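AP endonuclease, family 2 (Brucella melitensis biovar Abortus, PDB 3NGF) probably interconverts hydroxypyruvate and tartronate semialdehyde as a manganese-binding TIM-barrel isomerase of the hyi family. Local coordinates at residues 82-87 with 115-120; 135-140 with 175-180; 184-189 with 210-215. One frame throughout, in Å; residues are numbered along the deposited sequence. Where two conformers were deposited one is given.

Contact 1: residues 82-87 with 115-120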
ATOM      1  N   ALA A  82      13.899  -5.397   1.659  1.00 12.28           N
ATOM      2  CA  ALA A  82      13.774  -5.562   3.136  1.00 12.66           C
ATOM      3  C   ALA A  82      14.125  -6.971   3.617  1.00 13.04           C
ATOM      4  O   ALA A  82      14.659  -7.122   4.712  1.00 13.21           O
ATOM      5  CB  ALA A  82      12.395  -5.181   3.655  1.00 11.92           C
ATOM      6  N   ALA A  83      13.882  -7.989   2.785  1.00 13.94           N
ATOM      7  CA  ALA A  83      14.149  -9.384   3.180  1.00 14.96           C
ATOM      8  C   ALA A  83      15.398  -9.987   2.539  1.00 15.61           C
ATOM      9  O   ALA A  83      15.540 -11.200   2.537  1.00 16.76           O
ATOM     10  CB  ALA A  83      12.915 -10.289   2.876  1.00 15.15           C
ATOM     11  N   ILE A  84      16.293  -9.165   1.993  1.00 15.03           N
ATOM     12  CA  ILE A  84      17.470  -9.688   1.282  1.00 15.72           C
ATOM     13  C   ILE A  84      18.748  -9.428   2.066  1.00 16.46           C
ATOM     14  O   ILE A  84      19.236  -8.296   2.137  1.00 16.23           O
ATOM     15  CB  ILE A  84      17.580  -9.100  -0.138  1.00 15.39           C
ATOM     16  CG1 ILE A  84      16.347  -9.506  -0.970  1.00 15.98           C
ATOM     17  CG2 ILE A  84      18.840  -9.576  -0.832  1.00 16.43           C
ATOM     18  CD1 ILE A  84      16.352  -8.986  -2.423  1.00 17.30           C
ATOM     19  N   SER A  85      19.300 -10.491   2.648  0.50 17.42           N
ATOM     20  CA  SER A  85      20.524 -10.377   3.434  0.50 18.09           C
ATOM     21  C   SER A  85      21.622  -9.711   2.627  0.50 18.24           C
ATOM     22  O   SER A  85      21.800 -10.002   1.435  0.50 18.68           O
ATOM     23  CB  SER A  85      20.999 -11.748   3.899  0.50 19.34           C
ATOM     24  OG  SER A  85      22.171 -11.618   4.689  0.50 20.86           O
ATOM     25  N   GLY A  86      22.350  -8.808   3.278  1.00 18.20           N
ATOM     26  CA  GLY A  86      23.452  -8.100   2.635  1.00 18.83           C
ATOM     27  C   GLY A  86      23.127  -6.727   2.084  1.00 18.35           C
ATOM     28  O   GLY A  86      24.051  -5.973   1.773  1.00 18.22           O
ATOM     29  N   ARG A  87      21.830  -6.394   1.969  1.00 17.13           N
ATOM     30  CA  ARG A  87      21.407  -5.094   1.471  1.00 16.79           C
ATOM     31  C   ARG A  87      20.904  -4.163   2.581  1.00 15.38           C
ATOM     32  O   ARG A  87      20.191  -3.212   2.325  1.00 14.11           O
ATOM     33  CB  ARG A  87      20.367  -5.296   0.368  1.00 17.11           C
ATOM     34  CG  ARG A  87      21.000  -6.070  -0.792  1.00 19.57           C
ATOM     35  CD  ARG A  87      20.087  -6.214  -1.953  1.00 22.57           C
ATOM     36  NE  ARG A  87      19.830  -4.957  -2.647  1.00 23.61           N
ATOM     37  CZ  ARG A  87      19.114  -4.891  -3.762  1.00 25.23           C
ATOM     38  NH1 ARG A  87      18.633  -6.013  -4.301  1.00 25.58           N
ATOM     39  NH2 ARG A  87      18.881  -3.715  -4.340  1.00 25.93           N
ATOM     40  N   GLY A 115      11.169  -7.764  -1.528  1.00 13.09           N
ATOM     41  CA  GLY A 115      12.026  -8.309  -2.577  1.00 13.92           C
ATOM     42  C   GLY A 115      11.554  -9.673  -3.038  1.00 15.04           C
ATOM     43  O   GLY A 115      10.745 -10.332  -2.368  1.00 14.38           O
ATOM     44  N   ILE A 116      12.080 -10.080  -4.190  1.00 16.53           N
ATOM     45  CA  ILE A 116      11.979 -11.446  -4.690  1.00 17.37           C
ATOM     46  C   ILE A 116      13.056 -12.273  -3.969  1.00 18.69           C
ATOM     47  O   ILE A 116      14.267 -12.035  -4.178  1.00 19.73           O
ATOM     48  CB  ILE A 116      12.232 -11.506  -6.223  1.00 19.00           C
ATOM     49  CG1 ILE A 116      11.275 -10.590  -6.992  1.00 18.70           C
ATOM     50  CG2 ILE A 116      12.162 -12.947  -6.752  1.00 19.38           C
ATOM     51  CD1 ILE A 116       9.829 -10.872  -6.746  1.00 19.30           C
ATOM     52  N   THR A 117      12.619 -13.235  -3.155  1.00 17.85           N
ATOM     53  CA  THR A 117      13.502 -14.047  -2.305  1.00 19.28           C
ATOM     54  C   THR A 117      13.555 -15.539  -2.676  1.00 20.52           C
ATOM     55  O   THR A 117      14.194 -16.336  -1.973  1.00 21.76           O
ATOM     56  CB  THR A 117      13.082 -13.918  -0.844  1.00 18.11           C
ATOM     57  OG1 THR A 117      11.701 -14.293  -0.705  1.00 17.58           O
ATOM     58  CG2 THR A 117      13.296 -12.476  -0.373  1.00 17.46           C
ATOM     59  N   GLU A 118      12.889 -15.915  -3.768  0.50 24.60           N
ATOM     60  CA  GLU A 118      12.943 -17.283  -4.278  0.50 26.99           C
ATOM     61  C   GLU A 118      14.400 -17.670  -4.515  0.50 27.79           C
ATOM     62  O   GLU A 118      15.160 -16.899  -5.092  0.50 27.65           O
ATOM     63  CB  GLU A 118      12.160 -17.392  -5.589  0.50 28.70           C
ATOM     64  CG  GLU A 118      12.268 -18.758  -6.272  0.50 32.49           C
ATOM     65  CD  GLU A 118      11.631 -19.871  -5.452  0.50 34.75           C
ATOM     66  OE1 GLU A 118      11.151 -19.591  -4.331  0.50 35.32           O
ATOM     67  OE2 GLU A 118      11.606 -21.027  -5.928  0.50 38.71           O
ATOM     68  N   GLY A 119      14.793 -18.849  -4.044  1.00 29.13           N
ATOM     69  CA  GLY A 119      16.181 -19.314  -4.193  1.00 30.38           C
ATOM     70  C   GLY A 119      17.130 -18.819  -3.104  1.00 29.63           C
ATOM     71  O   GLY A 119      18.310 -19.202  -3.077  1.00 31.26           O
ATOM     72  N   LEU A 120      16.637 -17.977  -2.202  1.00 26.63           N
ATOM     73  CA  LEU A 120      17.413 -17.593  -1.027  1.00 25.75           C
ATOM     74  C   LEU A 120      16.984 -18.440   0.168  1.00 25.74           C
ATOM     75  O   LEU A 120      15.902 -19.041   0.163  1.00 25.04           O
ATOM     76  CB  LEU A 120      17.246 -16.102  -0.718  1.00 23.42           C
ATOM     77  CG  LEU A 120      17.689 -15.099  -1.785  1.00 23.64           C
ATOM     78  CD1 LEU A 120      17.536 -13.658  -1.234  1.00 20.14           C
ATOM     79  CD2 LEU A 120      19.127 -15.348  -2.257  1.00 25.40           C
TER

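Contact 2: residues 135-140 with 175-180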
ATOM      1  N   TYR A 135      14.530  -1.485  12.317  1.00 11.18           N
ATOM      2  CA  TYR A 135      15.258  -0.236  12.053  1.00 12.15           C
ATOM      3  C   TYR A 135      14.274   0.815  11.538  1.00 11.62           C
ATOM      4  O   TYR A 135      14.233   1.938  12.027  1.00 11.66           O
ATOM      5  CB  TYR A 135      16.381  -0.417  11.035  1.00 12.81           C
ATOM      6  CG  TYR A 135      17.076   0.886  10.694  1.00 14.18           C
ATOM      7  CD1 TYR A 135      18.146   1.359  11.476  1.00 18.15           C
ATOM      8  CD2 TYR A 135      16.656   1.661   9.621  1.00 13.93           C
ATOM      9  CE1 TYR A 135      18.767   2.553  11.176  1.00 21.27           C
ATOM     10  CE2 TYR A 135      17.263   2.845   9.323  1.00 17.53           C
ATOM     11  CZ  TYR A 135      18.316   3.303  10.104  1.00 21.50           C
ATOM     12  OH  TYR A 135      18.904   4.502   9.782  1.00 21.66           O
ATOM     13  N   ALA A 136      13.448   0.441  10.567  1.00 10.31           N
ATOM     14  CA  ALA A 136      12.509   1.397   9.995  1.00  9.52           C
ATOM     15  C   ALA A 136      11.528   1.902  11.064  1.00 10.49           C
ATOM     16  O   ALA A 136      11.218   3.084  11.122  1.00 11.98           O
ATOM     17  CB  ALA A 136      11.740   0.741   8.819  1.00  9.59           C
ATOM     18  N   ALA A 137      11.028   0.977  11.883  1.00 10.22           N
ATOM     19  CA  ALA A 137      10.080   1.302  12.943  1.00 10.14           C
ATOM     20  C   ALA A 137      10.717   2.304  13.867  1.00 11.14           C
ATOM     21  O   ALA A 137      10.096   3.277  14.240  1.00 11.02           O
ATOM     22  CB  ALA A 137       9.657   0.030  13.719  1.00 10.73           C
ATOM     23  N   ASP A 138      11.976   2.069  14.217  1.00 10.95           N
ATOM     24  CA  ASP A 138      12.657   2.922  15.208  1.00 12.71           C
ATOM     25  C   ASP A 138      12.919   4.326  14.681  1.00 13.06           C
ATOM     26  O   ASP A 138      12.872   5.314  15.447  1.00 13.21           O
ATOM     27  CB  ASP A 138      13.955   2.258  15.654  1.00 13.34           C
ATOM     28  CG  ASP A 138      13.737   1.007  16.529  1.00 16.98           C
ATOM     29  OD1 ASP A 138      12.624   0.760  17.044  1.00 16.81           O
ATOM     30  OD2 ASP A 138      14.729   0.277  16.717  1.00 20.06           O
ATOM     31  N   LYS A 139      13.232   4.411  13.392  1.00 14.01           N
ATOM     32  CA  LYS A 139      13.513   5.691  12.735  1.00 14.41           C
ATOM     33  C   LYS A 139      12.234   6.473  12.504  1.00 13.15           C
ATOM     34  O   LYS A 139      12.239   7.704  12.579  1.00 13.67           O
ATOM     35  CB  LYS A 139      14.223   5.459  11.399  1.00 15.40           C
ATOM     36  CG  LYS A 139      15.717   5.196  11.541  1.00 21.06           C
ATOM     37  CD  LYS A 139      16.486   6.469  11.977  1.00 25.78           C
ATOM     38  CE  LYS A 139      16.359   7.600  10.906  1.00 28.77           C
ATOM     39  NZ  LYS A 139      17.015   8.907  11.237  1.00 31.82           N
ATOM     40  N   LEU A 140      11.138   5.759  12.232  1.00 11.89           N
ATOM     41  CA  LEU A 140       9.855   6.402  11.917  1.00 11.76           C
ATOM     42  C   LEU A 140       8.995   6.776  13.149  1.00 11.44           C
ATOM     43  O   LEU A 140       8.164   7.685  13.064  1.00 11.84           O
ATOM     44  CB  LEU A 140       9.053   5.525  10.967  1.00 11.36           C
ATOM     45  CG  LEU A 140       9.734   5.244   9.601  1.00 13.52           C
ATOM     46  CD1 LEU A 140       8.833   4.337   8.709  1.00 14.28           C
ATOM     47  CD2 LEU A 140      10.189   6.480   8.882  1.00 18.46           C
ATOM     48  N   VAL A 175       8.603  -8.915  14.764  1.00 11.65           N
ATOM     49  CA  VAL A 175       9.245  -7.575  14.671  1.00 11.82           C
ATOM     50  C   VAL A 175       9.103  -6.833  16.008  1.00 12.14           C
ATOM     51  O   VAL A 175      10.058  -6.179  16.486  1.00 11.91           O
ATOM     52  CB  VAL A 175       8.659  -6.740  13.510  1.00 10.44           C
ATOM     53  CG1 VAL A 175       9.061  -5.248  13.595  1.00 10.72           C
ATOM     54  CG2 VAL A 175       9.058  -7.360  12.158  1.00 11.27           C
ATOM     55  N   ASN A 176       7.912  -6.930  16.604  1.00 12.42           N
ATOM     56  CA  ASN A 176       7.657  -6.445  17.962  1.00 12.64           C
ATOM     57  C   ASN A 176       7.869  -4.932  18.064  1.00 12.52           C
ATOM     58  O   ASN A 176       8.636  -4.449  18.911  1.00 11.09           O
ATOM     59  CB  ASN A 176       8.520  -7.203  18.978  1.00 14.93           C
ATOM     60  CG  ASN A 176       8.005  -7.074  20.406  1.00 15.38           C
ATOM     61  OD1 ASN A 176       6.810  -7.179  20.649  1.00 16.36           O
ATOM     62  ND2 ASN A 176       8.923  -6.863  21.361  1.00 16.29           N
ATOM     63  N   ARG A 177       7.172  -4.192  17.186  1.00 12.20           N
ATOM     64  CA  ARG A 177       7.186  -2.731  17.208  1.00 12.08           C
ATOM     65  C   ARG A 177       5.764  -2.240  16.949  1.00 11.39           C
ATOM     66  O   ARG A 177       5.132  -2.672  15.972  1.00 11.20           O
ATOM     67  CB  ARG A 177       8.123  -2.167  16.138  1.00 11.67           C
ATOM     68  CG  ARG A 177       9.607  -2.516  16.361  1.00 11.51           C
ATOM     69  CD  ARG A 177      10.194  -1.726  17.516  1.00 15.11           C
ATOM     70  NE  ARG A 177      11.645  -1.869  17.608  1.00 18.53           N
ATOM     71  CZ  ARG A 177      12.271  -2.921  18.114  1.00 19.08           C
ATOM     72  NH1 ARG A 177      11.593  -3.935  18.621  1.00 20.05           N
ATOM     73  NH2 ARG A 177      13.601  -2.948  18.142  1.00 22.38           N
ATOM     74  N   PRO A 178       5.267  -1.317  17.798  1.00 10.75           N
ATOM     75  CA  PRO A 178       3.852  -0.913  17.647  1.00  9.84           C
ATOM     76  C   PRO A 178       3.526  -0.184  16.343  1.00  9.71           C
ATOM     77  O   PRO A 178       2.386  -0.290  15.845  1.00 10.21           O
ATOM     78  CB  PRO A 178       3.620  -0.013  18.854  1.00 10.75           C
ATOM     79  CG  PRO A 178       4.556  -0.576  19.900  1.00 11.37           C
ATOM     80  CD  PRO A 178       5.814  -0.909  19.115  1.00 10.76           C
ATOM     81  N   ASN A 179       4.505   0.525  15.775  1.00  9.19           N
ATOM     82  CA  ASN A 179       4.286   1.241  14.501  1.00  8.49           C
ATOM     83  C   ASN A 179       4.658   0.391  13.254  1.00  8.55           C
ATOM     84  O   ASN A 179       5.190   0.899  12.254  1.00  8.06           O
ATOM     85  CB  ASN A 179       4.980   2.608  14.500  1.00  8.50           C
ATOM     86  CG  ASN A 179       6.476   2.509  14.537  1.00  9.07           C
ATOM     87  OD1 ASN A 179       7.047   1.650  15.242  1.00  9.52           O
ATOM     88  ND2 ASN A 179       7.140   3.401  13.794  1.00  8.43           N
ATOM     89  N   VAL A 180       4.333  -0.897  13.320  1.00  8.79           N
ATOM     90  CA  VAL A 180       4.475  -1.800  12.185  1.00  8.59           C
ATOM     91  C   VAL A 180       3.147  -2.540  12.064  1.00  8.54           C
ATOM     92  O   VAL A 180       2.564  -2.937  13.099  1.00 10.59           O
ATOM     93  CB  VAL A 180       5.623  -2.803  12.397  1.00  8.07           C
ATOM     94  CG1 VAL A 180       5.686  -3.822  11.291  1.00  8.50           C
ATOM     95  CG2 VAL A 180       6.964  -2.088  12.522  1.00 10.87           C
TER

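Contact 3: residues 184-189 with 210-215. With MN (manganese (II) ion), chain C.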
ATOM      1  N   LEU A 184      -3.345  -4.606   3.917  1.00  8.23           N
ATOM      2  CA  LEU A 184      -4.296  -5.636   3.464  1.00  8.38           C
ATOM      3  C   LEU A 184      -4.920  -5.226   2.120  1.00  8.96           C
ATOM      4  O   LEU A 184      -5.885  -4.441   2.080  1.00  8.58           O
ATOM      5  CB  LEU A 184      -5.378  -5.797   4.538  1.00  8.34           C
ATOM      6  CG  LEU A 184      -6.552  -6.743   4.283  1.00 10.22           C
ATOM      7  CD1 LEU A 184      -6.054  -8.128   3.880  1.00  9.72           C
ATOM      8  CD2 LEU A 184      -7.515  -6.804   5.497  1.00 10.41           C
ATOM      9  N   ASP A 185      -4.334  -5.710   1.033  1.00  9.34           N
ATOM     10  CA  ASP A 185      -4.869  -5.521  -0.321  1.00  9.10           C
ATOM     11  C   ASP A 185      -5.792  -6.726  -0.593  1.00  9.89           C
ATOM     12  O   ASP A 185      -5.342  -7.908  -0.645  1.00  9.11           O
ATOM     13  CB  ASP A 185      -3.697  -5.390  -1.299  1.00 10.02           C
ATOM     14  CG  ASP A 185      -4.118  -5.166  -2.748  1.00 11.45           C
ATOM     15  OD1 ASP A 185      -5.169  -5.671  -3.140  1.00 12.35           O
ATOM     16  OD2 ASP A 185      -3.372  -4.524  -3.530  1.00 12.43           O
ATOM     17  N   LEU A 186      -7.088  -6.441  -0.692  1.00  8.41           N
ATOM     18  CA  LEU A 186      -8.082  -7.521  -0.711  1.00  9.19           C
ATOM     19  C   LEU A 186      -8.039  -8.286  -2.024  1.00  9.77           C
ATOM     20  O   LEU A 186      -8.477  -9.452  -2.123  1.00 10.49           O
ATOM     21  CB  LEU A 186      -9.480  -6.967  -0.410  1.00  9.52           C
ATOM     22  CG  LEU A 186      -9.670  -6.495   1.025  1.00  9.49           C
ATOM     23  CD1 LEU A 186     -10.992  -5.754   1.163  1.00  9.66           C
ATOM     24  CD2 LEU A 186      -9.578  -7.679   2.023  1.00  9.56           C
ATOM     25  N   TYR A 187      -7.519  -7.633  -3.053  1.00 10.61           N
ATOM     26  CA  TYR A 187      -7.262  -8.312  -4.327  1.00 11.25           C
ATOM     27  C   TYR A 187      -6.245  -9.467  -4.094  1.00 11.31           C
ATOM     28  O   TYR A 187      -6.483 -10.631  -4.487  1.00 10.94           O
ATOM     29  CB  TYR A 187      -6.760  -7.274  -5.362  1.00 11.77           C
ATOM     30  CG  TYR A 187      -6.204  -7.856  -6.637  1.00 12.97           C
ATOM     31  CD1 TYR A 187      -7.033  -8.213  -7.688  1.00 12.79           C
ATOM     32  CD2 TYR A 187      -4.837  -8.029  -6.799  1.00 12.68           C
ATOM     33  CE1 TYR A 187      -6.516  -8.775  -8.867  1.00 14.57           C
ATOM     34  CE2 TYR A 187      -4.313  -8.553  -7.968  1.00 14.72           C
ATOM     35  CZ  TYR A 187      -5.145  -8.946  -8.983  1.00 14.67           C
ATOM     36  OH  TYR A 187      -4.588  -9.473 -10.131  1.00 14.37           O
ATOM     37  N   HIS A 188      -5.133  -9.149  -3.447  1.00 10.31           N
ATOM     38  CA  HIS A 188      -4.130 -10.174  -3.167  1.00 10.66           C
ATOM     39  C   HIS A 188      -4.655 -11.223  -2.166  1.00 10.17           C
ATOM     40  O   HIS A 188      -4.376 -12.397  -2.309  1.00 10.45           O
ATOM     41  CB  HIS A 188      -2.849  -9.520  -2.635  1.00 10.53           C
ATOM     42  CG  HIS A 188      -2.150  -8.632  -3.622  1.00 11.23           C
ATOM     43  ND1 HIS A 188      -1.866  -9.019  -4.916  1.00 12.02           N
ATOM     44  CD2 HIS A 188      -1.594  -7.408  -3.468  1.00 10.68           C
ATOM     45  CE1 HIS A 188      -1.190  -8.053  -5.518  1.00 14.15           C
ATOM     46  NE2 HIS A 188      -1.038  -7.054  -4.667  1.00 12.13           N
ATOM     47  N   ALA A 189      -5.404 -10.780  -1.153  1.00 10.49           N
ATOM     48  CA  ALA A 189      -5.918 -11.659  -0.097  1.00 10.21           C
ATOM     49  C   ALA A 189      -6.915 -12.647  -0.693  1.00 10.76           C
ATOM     50  O   ALA A 189      -6.915 -13.826  -0.335  1.00 11.25           O
ATOM     51  CB  ALA A 189      -6.588 -10.854   0.993  1.00 10.18           C
ATOM     52  N   VAL A 210      -5.828  -0.618   3.691  1.00 10.54           N
ATOM     53  CA  VAL A 210      -6.583  -1.569   2.899  1.00  9.79           C
ATOM     54  C   VAL A 210      -6.527  -1.048   1.454  1.00  9.67           C
ATOM     55  O   VAL A 210      -6.523   0.151   1.217  1.00 10.68           O
ATOM     56  CB  VAL A 210      -8.042  -1.695   3.395  1.00  9.99           C
ATOM     57  CG1 VAL A 210      -8.884  -2.607   2.439  1.00  9.39           C
ATOM     58  CG2 VAL A 210      -8.086  -2.214   4.835  1.00 11.47           C
ATOM     59  N   GLN A 211      -6.448  -1.969   0.512  1.00 10.30           N
ATOM     60  CA  GLN A 211      -6.558  -1.668  -0.906  1.00 10.05           C
ATOM     61  C   GLN A 211      -7.577  -2.601  -1.544  1.00  9.23           C
ATOM     62  O   GLN A 211      -7.839  -3.697  -1.024  1.00  9.02           O
ATOM     63  CB  GLN A 211      -5.215  -1.802  -1.605  1.00  9.80           C
ATOM     64  CG  GLN A 211      -4.232  -0.674  -1.243  1.00 10.27           C
ATOM     65  CD  GLN A 211      -2.862  -0.946  -1.777  1.00 11.47           C
ATOM     66  OE1 GLN A 211      -2.382  -2.069  -1.714  1.00 11.83           O
ATOM     67  NE2 GLN A 211      -2.231   0.072  -2.344  1.00 10.81           N
ATOM     68  N   ILE A 212      -8.167  -2.128  -2.641  1.00  9.39           N
ATOM     69  CA  ILE A 212      -9.205  -2.851  -3.384  1.00  9.90           C
ATOM     70  C   ILE A 212      -9.031  -2.794  -4.907  1.00 10.41           C
ATOM     71  O   ILE A 212      -8.490  -1.832  -5.475  1.00 10.74           O
ATOM     72  CB  ILE A 212     -10.642  -2.367  -3.019  1.00 10.54           C
ATOM     73  CG1 ILE A 212     -10.896  -0.926  -3.485  1.00 11.46           C
ATOM     74  CG2 ILE A 212     -10.901  -2.542  -1.506  1.00 11.99           C
ATOM     75  CD1 ILE A 212     -12.361  -0.443  -3.304  1.00 11.59           C
ATOM     76  N   ALA A 213      -9.505  -3.858  -5.565  1.00  9.64           N
ATOM     77  CA  ALA A 213      -9.561  -3.957  -7.009  1.00  9.77           C
ATOM     78  C   ALA A 213     -10.397  -5.199  -7.313  1.00 10.42           C
ATOM     79  O   ALA A 213     -10.439  -6.149  -6.499  1.00  9.47           O
ATOM     80  CB  ALA A 213      -8.133  -4.083  -7.646  1.00  9.69           C
ATOM     81  N   SER A 214     -11.079  -5.210  -8.451  1.00 10.95           N
ATOM     82  CA  SER A 214     -11.860  -6.399  -8.822  1.00 12.28           C
ATOM     83  C   SER A 214     -10.980  -7.644  -8.945  1.00 12.10           C
ATOM     84  O   SER A 214      -9.806  -7.557  -9.325  1.00 12.04           O
ATOM     85  CB  SER A 214     -12.659  -6.176 -10.121  1.00 12.34           C
ATOM     86  OG  SER A 214     -11.848  -6.202 -11.270  1.00 14.01           O
ATOM     87  N   VAL A 215     -11.571  -8.790  -8.625  1.00 12.65           N
ATOM     88  CA  VAL A 215     -10.923 -10.085  -8.800  1.00 12.33           C
ATOM     89  C   VAL A 215     -11.763 -10.866  -9.831  1.00 13.39           C
ATOM     90  O   VAL A 215     -12.967 -10.966  -9.671  1.00 13.80           O
ATOM     91  CB  VAL A 215     -10.828 -10.850  -7.452  1.00 11.88           C
ATOM     92  CG1 VAL A 215     -10.225 -12.247  -7.673  1.00 11.77           C
ATOM     93  CG2 VAL A 215     -10.017 -10.055  -6.420  1.00 11.06           C
TER
HETATM   94 MN    MN C 262      -1.478  -3.386  -3.361  1.00 18.06          MN
HETATM   95  O   HOH W   1      -0.295  -4.420  -4.997  1.00 13.92           O
HETATM   96  O   HOH W   2       0.542  -1.987  -3.136  1.00 17.59           O

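Contact 1: residues 82-87 with 115-120
The flat groups that meet here are peptide units of Ala83 and Ile116, each touched at its carbonyl oxygen by a methyl of the other segment; no aromatic ring or flat side-chain group takes part. Thr117 CG2 lies 3.9 Å from Ala83 O, and Ile84 CD1 lies 4.1 Å from Ile116 O. No hydrogen bond crosses between the segments, so the 214 Å² buried between them is van der Waals packing. Ile84 contributes the most surface, while Thr117 CG2 is the methyl that touches both Ala83 and Ile84, standing 3.9 Å from Ala83 CB and 4.3 Å from Ile84 CG1. Ile84 uses both branches. With CG1 beside the backbone N (chi1 -62°) and the chain extended beyond it, CD1 reaches Gly115 CA at 4.4 Å, where no side chain intervenes. Its other branch, CG2, meets Leu120 CD1 at 4.3 Å. Both segments also fold into type II beta turns, Ile84 to Arg87 and Thr117 to Leu120, closed by Arg87 N to Ile84 O and by Leu120 N to Thr117 O. The third position of each is a glycine with positive phi, 97° at Gly86 and 85° at Gly119. Phe161 also touches the side chains of Ala83 and Thr117, and Ala83 is backbone-bonded to Ser114. The pair joins two loops that follow strands 63-68 and 109-111; they lead into helices 88-104 and 122-140, and Cys125 of the latter packs on Thr117 and Leu120.

Contact 2: residues 135-140 with 175-180
Arg177 and Asp138 form a salt bridge, with NE of the arginine donating to OD1 of the aspartate at 2.9 Å. The bond arrives on the syn side of the carboxylate, tilted somewhat out of its plane, although that plane is only 16° from the guanidinium's. This is nonetheless a one-bond bridge, because Arg177 NH2 stays 3.7 Å from Asp138 OD2. NH1 turns back to its own chain and donates to Asn176 O at 3.0 Å, which fixes the rotation of the guanidinium from a second side. The other polar link runs from Asn179 ND2 to Ala137 O, 3.0 Å long and nearly straight, with an N-H...O angle of 166°. It meets a lone pair in the carbonyl plane and lies close to the amide plane of Asn179. The same ND2 also donates to Ile145 O, so both of its hydrogens are used. Asn179 CG sits between its backbone N and carbonyl carbon (chi1 66°), which turns the amide to the helix. Packing centres on Ala137 CB, which meets Arg177 CB and Val180 CG2, each at 3.6 Å, and is also touched by the amide oxygen Asn179 OD1 at 3.4 Å. Leu140 CB adds a looser touch, 4.0 Å from Asn179 ND2. The chemistry thus falls into two zones: a charged pair at the exposed margin, and a buried alanine beside an amide that bridges the last turn of helix 122-140 to the residue just before strand 146-149. At that helix end the dipole would be expected to make Ala137 O a somewhat better acceptor.

Contact 3: residues 184-189 with 210-215
Asp185 and Gln211 belong to the manganese site at the C-terminal ends of the strands of a TIM barrel, here the neighbouring parallel strands 180-185 and 207-212. Asp185 OD2 binds the metal at 2.2 Å and Gln211 OE1 at 2.3 Å; Glu150, Glu247 and two waters complete six ligands. Both glutamates are predicted proton donors or acceptors. Asp185 OD2 and Gln211 OE1 stand 3.2 Å apart without a hydrogen bond, brought together by the metal, and the carboxylate and amide planes are turned 77° to each other. Asp185 CG is trans to the backbone N (chi1 -179°), sending OD2 to the metal while OD1 takes weak N-cap bonds from Tyr187 N and His188 N of helix 186-192. Glu41 at NE2, with the metal and Gln183 at OE1, together hold the orientation of the Gln211 amide. Parallel pairing sets the register: Gln211 N donates to Leu184 O at 3.0 Å, and Leu186 N to Gln211 O at 2.9 Å with a nearly linear 174° geometry. On the side of Val210, away from the metal, Leu186 CD1 packs on Val210 CG1 and Ile212 CG2 under helix 228-237. The Tyr187 ring, its OH bonded to Asn156, presents an edge to Ser214 O, 3.3 Å from CD1. His188 does not bind the metal directly; its NE2 is 2.8 Å from a water that lies, in the ring plane, 2.3 Å from the manganese.

Contact 3 is the core of the set: every touching residue is buried, and metal bonds with parallel-strand pairing dominate. Contacts 1 and 2 are only partly buried and lie farther from the chain's centre. Helix 122-140 relates them, since loop 115-120 leads into it and 135-140 closes it, yet their nearest atoms are about 8 Å apart. Strand 180-185 likewise starts in contact 2 and ends in contact 3, and the two contacts lie on opposite sides of the chain's centre. Contact 1, formed by loops that follow strands, has no hydrogen bond across it, only methyl and carbonyl packing, whereas contact 2, before a strand, combines a surface ion pair with a side-chain amide hydrogen bond to a helix carbonyl.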